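Local structure of aminopeptidase N (Francisella tularensis subsp. tularensis, 5DLL) at residues M841-K849 / E859-S867. The protein is a zinc-dependent M1-family aminopeptidase that releases N-terminal amino acids from peptides, probably those generated by intracellular protein breakdown. Sequence-based numbering, arbitrary orientation.
Sequences MKNALEKIK and EIVSKSLES
Leu865 is a knob in a hole formed by Lys842, Leu845, Glu846 and Lys849, between the last two helices of the chain, 835-849 and 855-866, which form a roughly antiparallel helical hairpin within the C-terminal ARM-repeat-like helical region. The segment axes approach to 9.3 Å at 144° between their directions, packed mainly through side chains. Along Leu865, CB sets off along the flank of helix 835-849 without touching it, and CG, anti to the carbonyl carbon (chi1 -79°), turns inward to lie 3.8 Å from CB of Leu845. Both methyls stay against that same Leu845 CB, Leu865 CD2 at 3.7 Å; Leu865 CD1 turns to CG of Glu846 (3.7 Å) and, a little farther off, Lys849 CD, and Leu865 CD2 to CE of Lys842 (3.8 Å). The two leucine side chains run alongside each other in opposing senses, and CD1 of Leu845 lies against OG of Ser864. The aliphatic part of Lys842 lines the hole, while its ammonium makes a cation-pi contact with Trp830, which also contacts Leu845. One turn earlier on helix 855-866, Val861 carries the apolar contact deeper: its CG2 meets CG2 of Ile848 at 3.9 Å, the two side chains lying nearly perpendicular. Ile848 in turn leans on Ala806 of helix 800-815. At the margin, Lys849 CD approaches Ser862 OG, a hydroxyl hydrogen-bonded within its own helix to the carbonyl oxygen of Phe858.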
ATOM      1  N   MET A 841      17.463  14.801 -20.582  1.00 39.94           N
ATOM      2  CA  MET A 841      17.409  13.760 -19.557  1.00 40.83           C
ATOM      3  C   MET A 841      18.566  12.777 -19.709  1.00 41.90           C
ATOM      4  O   MET A 841      19.164  12.372 -18.720  1.00 43.31           O
ATOM      5  CB  MET A 841      16.077  12.997 -19.628  1.00 42.97           C
ATOM      6  CG  MET A 841      14.875  13.771 -19.105  1.00 46.18           C
ATOM      7  SD  MET A 841      13.341  12.827 -19.225  1.00 47.73           S
ATOM      8  CE  MET A 841      12.146  14.090 -18.829  1.00 56.40           C
ATOM      9  N   LYS A 842      18.862  12.385 -20.948  1.00 47.07           N
ATOM     10  CA  LYS A 842      19.974  11.474 -21.229  1.00 46.76           C
ATOM     11  C   LYS A 842      21.316  12.119 -20.903  1.00 40.36           C
ATOM     12  O   LYS A 842      22.137  11.519 -20.218  1.00 47.25           O
ATOM     13  CB  LYS A 842      19.954  11.016 -22.689  1.00 52.08           C
ATOM     14  CG  LYS A 842      18.762  10.140 -23.033  1.00 60.20           C
ATOM     15  CD  LYS A 842      18.914   9.466 -24.387  1.00 67.81           C
ATOM     16  CE  LYS A 842      19.857   8.276 -24.320  1.00 77.66           C
ATOM     17  NZ  LYS A 842      19.691   7.374 -25.491  1.00 82.54           N
ATOM     18  N   ASN A 843      21.537  13.336 -21.394  1.00 36.73           N
ATOM     19  CA  ASN A 843      22.719  14.117 -21.020  1.00 38.21           C
ATOM     20  C   ASN A 843      22.960  14.058 -19.516  1.00 39.49           C
ATOM     21  O   ASN A 843      24.081  13.826 -19.071  1.00 43.31           O
ATOM     22  CB  ASN A 843      22.567  15.584 -21.428  1.00 41.12           C
ATOM     23  CG  ASN A 843      22.595  15.788 -22.928  1.00 46.02           C
ATOM     24  OD1 ASN A 843      22.844  14.861 -23.692  1.00 43.40           O
ATOM     25  ND2 ASN A 843      22.329  17.016 -23.359  1.00 58.04           N
ATOM     26  N   ALA A 844      21.894  14.263 -18.748  1.00 42.23           N
ATOM     27  CA  ALA A 844      21.957  14.217 -17.286  1.00 43.86           C
ATOM     28  C   ALA A 844      22.295  12.825 -16.757  1.00 39.26           C
ATOM     29  O   ALA A 844      23.043  12.703 -15.794  1.00 39.92           O
ATOM     30  CB  ALA A 844      20.648  14.713 -16.677  1.00 42.48           C
ATOM     31  N   LEU A 845      21.736  11.786 -17.370  1.00 37.02           N
ATOM     32  CA  LEU A 845      22.096  10.413 -17.013  1.00 40.45           C
ATOM     33  C   LEU A 845      23.560  10.117 -17.353  1.00 44.61           C
ATOM     34  O   LEU A 845      24.274   9.516 -16.556  1.00 37.65           O
ATOM     35  CB  LEU A 845      21.179   9.403 -17.711  1.00 38.03           C
ATOM     36  CG  LEU A 845      19.740   9.332 -17.190  1.00 40.83           C
ATOM     37  CD1 LEU A 845      18.921   8.365 -18.034  1.00 43.27           C
ATOM     38  CD2 LEU A 845      19.701   8.929 -15.722  1.00 39.16           C
ATOM     39  N   GLU A 846      24.002  10.546 -18.533  1.00 51.65           N
ATOM     40  CA  GLU A 846      25.394  10.353 -18.953  1.00 53.25           C
ATOM     41  C   GLU A 846      26.372  11.185 -18.113  1.00 45.97           C
ATOM     42  O   GLU A 846      27.523  10.796 -17.942  1.00 57.17           O
ATOM     43  CB  GLU A 846      25.563  10.649 -20.453  1.00 55.36           C
ATOM     44  CG  GLU A 846      25.147   9.490 -21.355  1.00 58.97           C
ATOM     45  CD  GLU A 846      24.855   9.907 -22.788  1.00 78.90           C
ATOM     46  OE1 GLU A 846      25.256  11.019 -23.197  1.00 93.39           O
ATOM     47  OE2 GLU A 846      24.218   9.115 -23.517  1.00 84.18           O
ATOM     48  N   LYS A 847      25.909  12.321 -17.595  1.00 41.40           N
ATOM     49  CA  LYS A 847      26.711  13.148 -16.695  1.00 40.50           C
ATOM     50  C   LYS A 847      26.927  12.443 -15.355  1.00 43.68           C
ATOM     51  O   LYS A 847      28.007  12.520 -14.771  1.00 66.59           O
ATOM     52  CB  LYS A 847      26.035  14.507 -16.484  1.00 41.18           C
ATOM     53  CG  LYS A 847      26.928  15.594 -15.904  1.00 42.45           C
ATOM     54  CD  LYS A 847      26.744  15.736 -14.406  1.00 50.02           C
ATOM     55  CE  LYS A 847      27.630  16.832 -13.836  1.00 58.30           C
ATOM     56  NZ  LYS A 847      27.275  18.180 -14.354  1.00 56.51           N
ATOM     57  N   ILE A 848      25.899  11.754 -14.877  1.00 39.54           N
ATOM     58  CA  ILE A 848      25.993  10.951 -13.655  1.00 45.77           C
ATOM     59  C   ILE A 848      26.964   9.778 -13.866  1.00 45.39           C
ATOM     60  O   ILE A 848      27.859   9.544 -13.054  1.00 45.81           O
ATOM     61  CB  ILE A 848      24.593  10.435 -13.220  1.00 45.45           C
ATOM     62  CG1 ILE A 848      23.712  11.606 -12.754  1.00 47.00           C
ATOM     63  CG2 ILE A 848      24.699   9.391 -12.112  1.00 42.81           C
ATOM     64  CD1 ILE A 848      22.221  11.332 -12.822  1.00 46.37           C
ATOM     65  N   LYS A 849      26.771   9.055 -14.965  1.00 45.96           N
ATOM     66  CA  LYS A 849      27.619   7.920 -15.351  1.00 43.84           C
ATOM     67  C   LYS A 849      29.106   8.306 -15.470  1.00 45.55           C
ATOM     68  O   LYS A 849      29.988   7.545 -15.065  1.00 44.14           O
ATOM     69  CB  LYS A 849      27.095   7.347 -16.677  1.00 42.30           C
ATOM     70  CG  LYS A 849      27.951   6.294 -17.363  1.00 47.96           C
ATOM     71  CD  LYS A 849      27.313   5.883 -18.684  1.00 54.52           C
ATOM     72  CE  LYS A 849      28.319   5.306 -19.666  1.00 57.11           C
ATOM     73  NZ  LYS A 849      28.896   4.025 -19.182  1.00 67.61           N
ATOM     74  N   GLU A 859      25.374   1.390 -12.197  1.00 47.86           N
ATOM     75  CA  GLU A 859      24.693   0.244 -12.815  1.00 57.14           C
ATOM     76  C   GLU A 859      23.295   0.621 -13.302  1.00 56.40           C
ATOM     77  O   GLU A 859      22.941   0.378 -14.455  1.00 50.99           O
ATOM     78  CB  GLU A 859      24.578  -0.920 -11.819  1.00 66.05           C
ATOM     79  CG  GLU A 859      25.907  -1.445 -11.280  1.00 76.74           C
ATOM     80  CD  GLU A 859      26.373  -2.728 -11.939  1.00 87.08           C
ATOM     81  OE1 GLU A 859      27.464  -2.718 -12.548  1.00 85.28           O
ATOM     82  OE2 GLU A 859      25.655  -3.746 -11.837  1.00 95.81           O
ATOM     83  N   ILE A 860      22.511   1.223 -12.414  1.00 59.62           N
ATOM     84  CA  ILE A 860      21.124   1.578 -12.714  1.00 60.78           C
ATOM     85  C   ILE A 860      21.049   2.604 -13.849  1.00 53.60           C
ATOM     86  O   ILE A 860      20.310   2.413 -14.816  1.00 49.94           O
ATOM     87  CB  ILE A 860      20.394   2.091 -11.448  1.00 68.28           C
ATOM     88  CG1 ILE A 860      20.235   0.944 -10.442  1.00 90.81           C
ATOM     89  CG2 ILE A 860      19.023   2.656 -11.796  1.00 74.55           C
ATOM     90  CD1 ILE A 860      19.843   1.384  -9.047  1.00108.45           C
ATOM     91  N   VAL A 861      21.823   3.681 -13.732  1.00 50.56           N
ATOM     92  CA  VAL A 861      21.872   4.722 -14.763  1.00 44.93           C
ATOM     93  C   VAL A 861      22.290   4.147 -16.116  1.00 44.80           C
ATOM     94  O   VAL A 861      21.699   4.469 -17.145  1.00 45.21           O
ATOM     95  CB  VAL A 861      22.818   5.871 -14.350  1.00 46.96           C
ATOM     96  CG1 VAL A 861      23.193   6.742 -15.537  1.00 53.15           C
ATOM     97  CG2 VAL A 861      22.165   6.718 -13.269  1.00 45.12           C
ATOM     98  N   SER A 862      23.310   3.296 -16.111  1.00 52.33           N
ATOM     99  CA  SER A 862      23.752   2.626 -17.330  1.00 51.78           C
ATOM    100  C   SER A 862      22.611   1.828 -17.953  1.00 50.82           C
ATOM    101  O   SER A 862      22.412   1.865 -19.167  1.00 51.87           O
ATOM    102  CB  SER A 862      24.941   1.704 -17.039  1.00 51.02           C
ATOM    103  OG  SER A 862      26.080   2.449 -16.637  1.00 52.07           O
ATOM    104  N   LYS A 863      21.857   1.129 -17.107  1.00 52.51           N
ATOM    105  CA  LYS A 863      20.787   0.237 -17.557  1.00 57.69           C
ATOM    106  C   LYS A 863      19.655   0.961 -18.304  1.00 54.92           C
ATOM    107  O   LYS A 863      19.177   0.464 -19.325  1.00 58.26           O
ATOM    108  CB  LYS A 863      20.215  -0.555 -16.377  1.00 59.59           C
ATOM    109  CG  LYS A 863      19.532  -1.846 -16.789  1.00 66.80           C
ATOM    110  CD  LYS A 863      18.724  -2.436 -15.649  1.00 67.90           C
ATOM    111  CE  LYS A 863      17.973  -3.675 -16.102  1.00 71.75           C
ATOM    112  NZ  LYS A 863      16.993  -4.117 -15.075  1.00 79.39           N
ATOM    113  N   SER A 864      19.230   2.122 -17.805  1.00 57.02           N
ATOM    114  CA  SER A 864      18.179   2.902 -18.481  1.00 53.23           C
ATOM    115  C   SER A 864      18.697   3.630 -19.725  1.00 51.67           C
ATOM    116  O   SER A 864      17.917   3.927 -20.622  1.00 61.59           O
ATOM    117  CB  SER A 864      17.506   3.903 -17.532  1.00 50.38           C
ATOM    118  OG  SER A 864      18.157   5.159 -17.552  1.00 46.25           O
ATOM    119  N   LEU A 865      19.995   3.927 -19.778  1.00 48.60           N
ATOM    120  CA  LEU A 865      20.594   4.513 -20.982  1.00 47.55           C
ATOM    121  C   LEU A 865      20.682   3.501 -22.125  1.00 51.84           C
ATOM    122  O   LEU A 865      20.518   3.869 -23.291  1.00 57.44           O
ATOM    123  CB  LEU A 865      21.987   5.089 -20.692  1.00 44.75           C
ATOM    124  CG  LEU A 865      22.036   6.460 -20.006  1.00 42.78           C
ATOM    125  CD1 LEU A 865      23.453   6.785 -19.546  1.00 37.32           C
ATOM    126  CD2 LEU A 865      21.499   7.552 -20.927  1.00 43.73           C
ATOM    127  N   GLU A 866      20.939   2.238 -21.791  1.00 62.51           N
ATOM    128  CA  GLU A 866      21.066   1.182 -22.803  1.00 76.49           C
ATOM    129  C   GLU A 866      19.725   0.545 -23.179  1.00 78.23           C
ATOM    130  O   GLU A 866      19.625  -0.113 -24.215  1.00 85.83           O
ATOM    131  CB  GLU A 866      22.053   0.095 -22.346  1.00 86.37           C
ATOM    132  CG  GLU A 866      21.543  -0.838 -21.250  1.00104.38           C
ATOM    133  CD  GLU A 866      22.483  -2.000 -20.966  1.00115.90           C
ATOM    134  OE1 GLU A 866      23.665  -1.940 -21.371  1.00119.10           O
ATOM    135  OE2 GLU A 866      22.037  -2.980 -20.330  1.00100.92           O
ATOM    136  N   SER A 867      18.708   0.736 -22.341  1.00 76.48           N
ATOM    137  CA  SER A 867      17.397   0.122 -22.560  1.00 80.17           C
ATOM    138  C   SER A 867      16.796   0.495 -23.917  1.00 86.76           C
ATOM    139  O   SER A 867      16.154  -0.332 -24.564  1.00 81.92           O
ATOM    140  CB  SER A 867      16.431   0.521 -21.442  1.00 72.62           C
ATOM    141  OG  SER A 867      16.215   1.922 -21.434  1.00 65.40           O
ATOM    142  OXT SER A 867      16.935   1.621 -24.400  1.00 93.34           O
TER